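Long-range contact in NAD-dependent dehydrogenase (Rhizobium meliloti, PDB 4Z0P), which reduces glyoxylate and hydroxypyruvate with NADPH as the hydride donor: residues S257-E262 and Y279-V284. Numbering follows the deposited sequence.
Sequences SLDVFE and YVTPHV. With NDP (NADPH dihydro-nicotinamide-adenine-dinucleotide phosphate), chain H; OXD (oxalic acid), chain C.
Leu258 N donates to Tyr279 O at 2.9 Å, and Thr281 N returns a bond to Leu258 O at 3.1 Å, joining two parallel strand ends. Beyond them the two segments stay together through Asp259, whose carbonyl takes a weak bond from His283 N, at the last residue of the inverse gamma turn centred on Pro282.

The Asp259 carboxylate carries the polar contact. With CG anti to the backbone N (chi1 -169°), it reaches across to segment 279-284, where OD1 accepts two bonds: Val284 N on its syn lone pair at 2.9 Å, and Thr281 OG1 on the anti side, 2.6 Å away and somewhat out of the carboxylate plane. Held this way, the group presents OD2 to the nicotinamide carboxamide, and NADPH N7N meets it at 2.9 Å in a nearly straight bond (171°); OD2 also accepts from Ala285 N, just beyond the segment. Replacing Asp259 by an alanine is likely to leave the carboxamide nitrogen without this acceptor, and Val284 N and the Thr281 hydroxyl without their shared one, though Trp106 NE1 also bonds to OG1.

Among the rings, Val260 CG1 sits over the centre of one His283 face in a CH-pi contact, 4.0 Å from the centroid. At the edge of the same imidazole, NE2 donates to oxalate O6 at 2.7 Å, while ND1 bonds to Glu264, which probably helps fix the ring's rotation. Phe261 CZ packs on Val280 CG1 at 3.9 Å, its ring edge turned to Thr281 O.

These are the ends of strands 255-258 and 278-280 in the Rossmann-type sheet; strand 229-232 flanks the first, and helix 97-115 covers the face bearing Ser257 and Tyr279.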
loop_
_atom_site.group_PDB
_atom_site.type_symbol
_atom_site.label_atom_id
_atom_site.label_comp_id
_atom_site.label_asym_id
_atom_site.label_seq_id
_atom_site.Cartn_x
_atom_site.Cartn_y
_atom_site.Cartn_z
ATOM N N SER A 257 -3.961 -7.206 -11.173
ATOM C CA SER A 257 -3.382 -5.871 -11.388
ATOM C C SER A 257 -2.408 -5.995 -12.539
ATOM O O SER A 257 -1.429 -6.749 -12.447
ATOM C CB SER A 257 -2.637 -5.378 -10.151
ATOM O OG SER A 257 -3.545 -5.146 -9.064
ATOM N N LEU A 258 -2.683 -5.277 -13.623
ATOM C CA LEU A 258 -1.831 -5.337 -14.815
ATOM C C LEU A 258 -1.291 -3.953 -15.113
ATOM O O LEU A 258 -2.067 -3.014 -15.365
ATOM C CB LEU A 258 -2.605 -5.878 -16.029
ATOM C CG LEU A 258 -3.224 -7.280 -15.814
ATOM C CD1 LEU A 258 -4.109 -7.653 -16.995
ATOM C CD2 LEU A 258 -2.125 -8.329 -15.604
ATOM N N ASP A 259 0.036 -3.836 -15.102
ATOM C CA ASP A 259 0.745 -2.626 -15.512
ATOM C C ASP A 259 1.291 -2.735 -16.925
ATOM O O ASP A 259 1.725 -1.737 -17.502
ATOM C CB ASP A 259 1.921 -2.353 -14.577
ATOM C CG ASP A 259 2.526 -0.964 -14.784
ATOM O OD1 ASP A 259 1.781 0.075 -14.715
ATOM O OD2 ASP A 259 3.763 -0.908 -15.029
ATOM N N VAL A 260 1.329 -3.966 -17.444
ATOM C CA VAL A 260 2.013 -4.284 -18.719
ATOM C C VAL A 260 1.114 -5.190 -19.540
ATOM O O VAL A 260 0.324 -5.964 -18.976
ATOM C CB VAL A 260 3.405 -4.911 -18.483
ATOM C CG1 VAL A 260 4.314 -3.913 -17.781
ATOM C CG2 VAL A 260 3.300 -6.184 -17.660
ATOM N N PHE A 261 1.201 -5.049 -20.861
ATOM C CA PHE A 261 0.294 -5.689 -21.794
ATOM C C PHE A 261 1.024 -6.204 -23.029
ATOM O O PHE A 261 2.060 -5.690 -23.392
ATOM C CB PHE A 261 -0.838 -4.729 -22.189
ATOM C CG PHE A 261 -1.635 -4.303 -21.006
ATOM C CD1 PHE A 261 -2.680 -5.075 -20.547
ATOM C CD2 PHE A 261 -1.232 -3.198 -20.255
ATOM C CE1 PHE A 261 -3.361 -4.703 -19.392
ATOM C CE2 PHE A 261 -1.912 -2.818 -19.102
ATOM C CZ PHE A 261 -2.962 -3.589 -18.672
ATOM N N GLU A 262 0.458 -7.235 -23.637
ATOM C CA GLU A 262 1.060 -7.852 -24.828
ATOM C C GLU A 262 1.272 -6.838 -25.951
ATOM O O GLU A 262 2.265 -6.927 -26.682
ATOM C CB GLU A 262 0.214 -9.030 -25.331
ATOM C CG GLU A 262 0.157 -10.234 -24.409
ATOM C CD GLU A 262 -0.558 -11.400 -25.063
ATOM O OE1 GLU A 262 -0.030 -11.973 -26.038
ATOM O OE2 GLU A 262 -1.640 -11.752 -24.607
ATOM N N TYR A 279 -7.191 -3.987 -12.048
ATOM C CA TYR A 279 -6.604 -2.657 -11.992
ATOM C C TYR A 279 -5.643 -2.462 -13.139
ATOM O O TYR A 279 -4.681 -3.213 -13.265
ATOM C CB TYR A 279 -5.814 -2.450 -10.718
ATOM C CG TYR A 279 -6.639 -2.507 -9.467
ATOM C CD1 TYR A 279 -7.465 -1.456 -9.118
ATOM C CD2 TYR A 279 -6.649 -3.629 -8.673
ATOM C CE1 TYR A 279 -8.210 -1.484 -7.958
ATOM C CE2 TYR A 279 -7.418 -3.702 -7.510
ATOM C CZ TYR A 279 -8.207 -2.624 -7.154
ATOM O OH TYR A 279 -8.931 -2.675 -6.004
ATOM N N VAL A 280 -5.899 -1.476 -13.983
ATOM C CA VAL A 280 -5.021 -1.196 -15.134
ATOM C C VAL A 280 -4.220 0.078 -14.869
ATOM O O VAL A 280 -4.797 1.121 -14.559
ATOM C CB VAL A 280 -5.848 -0.984 -16.435
ATOM C CG1 VAL A 280 -4.999 -0.478 -17.595
ATOM C CG2 VAL A 280 -6.578 -2.262 -16.803
ATOM N N THR A 281 -2.906 -0.010 -15.041
ATOM C CA THR A 281 -2.042 1.150 -15.073
ATOM C C THR A 281 -1.212 1.128 -16.343
ATOM O O THR A 281 -0.902 0.046 -16.864
ATOM C CB THR A 281 -1.169 1.295 -13.798
ATOM O OG1 THR A 281 -0.498 0.052 -13.491
ATOM C CG2 THR A 281 -2.006 1.775 -12.617
ATOM N N PRO A 282 -0.873 2.324 -16.871
ATOM C CA PRO A 282 -0.289 2.381 -18.231
ATOM C C PRO A 282 1.237 2.271 -18.253
ATOM O O PRO A 282 1.947 3.199 -18.672
ATOM C CB PRO A 282 -0.788 3.729 -18.729
ATOM C CG PRO A 282 -0.827 4.575 -17.471
ATOM C CD PRO A 282 -1.397 3.640 -16.452
ATOM N N HIS A 283 1.737 1.137 -17.784
ATOM C CA HIS A 283 3.175 0.865 -17.730
ATOM C C HIS A 283 3.921 1.969 -16.979
ATOM O O HIS A 283 4.842 2.623 -17.493
ATOM C CB HIS A 283 3.718 0.611 -19.120
ATOM C CG HIS A 283 5.051 -0.063 -19.131
ATOM N ND1 HIS A 283 5.443 -0.873 -20.169
ATOM C CD2 HIS A 283 6.083 -0.049 -18.255
ATOM C CE1 HIS A 283 6.659 -1.326 -19.940
ATOM N NE2 HIS A 283 7.067 -0.846 -18.785
ATOM N N VAL A 284 3.469 2.175 -15.749
ATOM C CA VAL A 284 3.988 3.181 -14.831
ATOM C C VAL A 284 4.390 2.601 -13.460
ATOM O O VAL A 284 4.533 3.339 -12.469
ATOM C CB VAL A 284 2.971 4.339 -14.639
ATOM C CG1 VAL A 284 2.891 5.196 -15.892
ATOM C CG2 VAL A 284 1.582 3.837 -14.223
HETATM P PA NDP H . 16.938 -8.672 -12.715
HETATM O O1A NDP H . 17.791 -9.088 -13.903
HETATM O O2A NDP H . 17.641 -8.116 -11.522
HETATM O O5B NDP H . 16.130 -9.962 -12.278
HETATM C C5B NDP H . 15.517 -10.856 -13.182
HETATM C C4B NDP H . 15.074 -12.069 -12.410
HETATM O O4B NDP H . 14.312 -12.877 -13.303
HETATM C C3B NDP H . 16.220 -12.942 -11.902
HETATM O O3B NDP H . 15.839 -13.460 -10.633
HETATM C C2B NDP H . 16.290 -14.048 -12.933
HETATM O O2B NDP H . 16.797 -15.280 -12.457
HETATM C C1B NDP H . 14.825 -14.197 -13.250
HETATM N N9A NDP H . 14.655 -14.901 -14.532
HETATM C C8A NDP H . 14.963 -14.508 -15.784
HETATM N N7A NDP H . 14.672 -15.399 -16.705
HETATM C C5A NDP H . 14.138 -16.439 -15.997
HETATM C C6A NDP H . 13.648 -17.706 -16.374
HETATM N N6A NDP H . 13.604 -18.118 -17.662
HETATM N N1A NDP H . 13.179 -18.534 -15.400
HETATM C C2A NDP H . 13.222 -18.122 -14.124
HETATM N N3A NDP H . 13.672 -16.955 -13.651
HETATM C C4A NDP H . 14.110 -16.147 -14.650
HETATM O O3 NDP H . 15.843 -7.665 -13.346
HETATM P PN NDP H . 15.091 -6.531 -12.461
HETATM O O1N NDP H . 14.572 -7.125 -11.195
HETATM O O2N NDP H . 15.917 -5.297 -12.394
HETATM O O5D NDP H . 13.925 -6.194 -13.490
HETATM C C5D NDP H . 12.984 -7.196 -13.821
HETATM C C4D NDP H . 12.104 -6.746 -14.978
HETATM O O4D NDP H . 11.130 -5.802 -14.528
HETATM C C3D NDP H . 12.794 -6.001 -16.113
HETATM O O3D NDP H . 13.457 -6.923 -17.001
HETATM C C2D NDP H . 11.687 -5.236 -16.810
HETATM O O2D NDP H . 11.120 -6.023 -17.872
HETATM C C1D NDP H . 10.649 -5.104 -15.666
HETATM N N1N NDP H . 10.387 -3.712 -15.295
HETATM C C2N NDP H . 9.124 -3.155 -15.461
HETATM C C3N NDP H . 8.854 -1.868 -15.104
HETATM C C7N NDP H . 7.472 -1.285 -15.126
HETATM O O7N NDP H . 7.363 -0.045 -15.053
HETATM N N7N NDP H . 6.424 -2.072 -15.241
HETATM C C4N NDP H . 9.950 -1.015 -14.582
HETATM C C5N NDP H . 11.268 -1.685 -14.457
HETATM C C6N NDP H . 11.446 -2.954 -14.774
HETATM P P2B NDP H . 18.367 -15.476 -12.161
HETATM O O1X NDP H . 18.602 -14.677 -10.905
HETATM O O2X NDP H . 18.454 -16.976 -11.942
HETATM O O3X NDP H . 19.100 -14.978 -13.351
HETATM C C1 OXD C . 11.793 -0.489 -17.462
HETATM C C2 OXD C . 10.418 -0.152 -17.817
HETATM O O3 OXD C . 12.451 0.260 -16.696
HETATM O O4 OXD C . 10.071 1.037 -17.863
HETATM O O5 OXD C . 12.282 -1.527 -17.955
HETATM O O6 OXD C . 9.615 -1.059 -18.078
#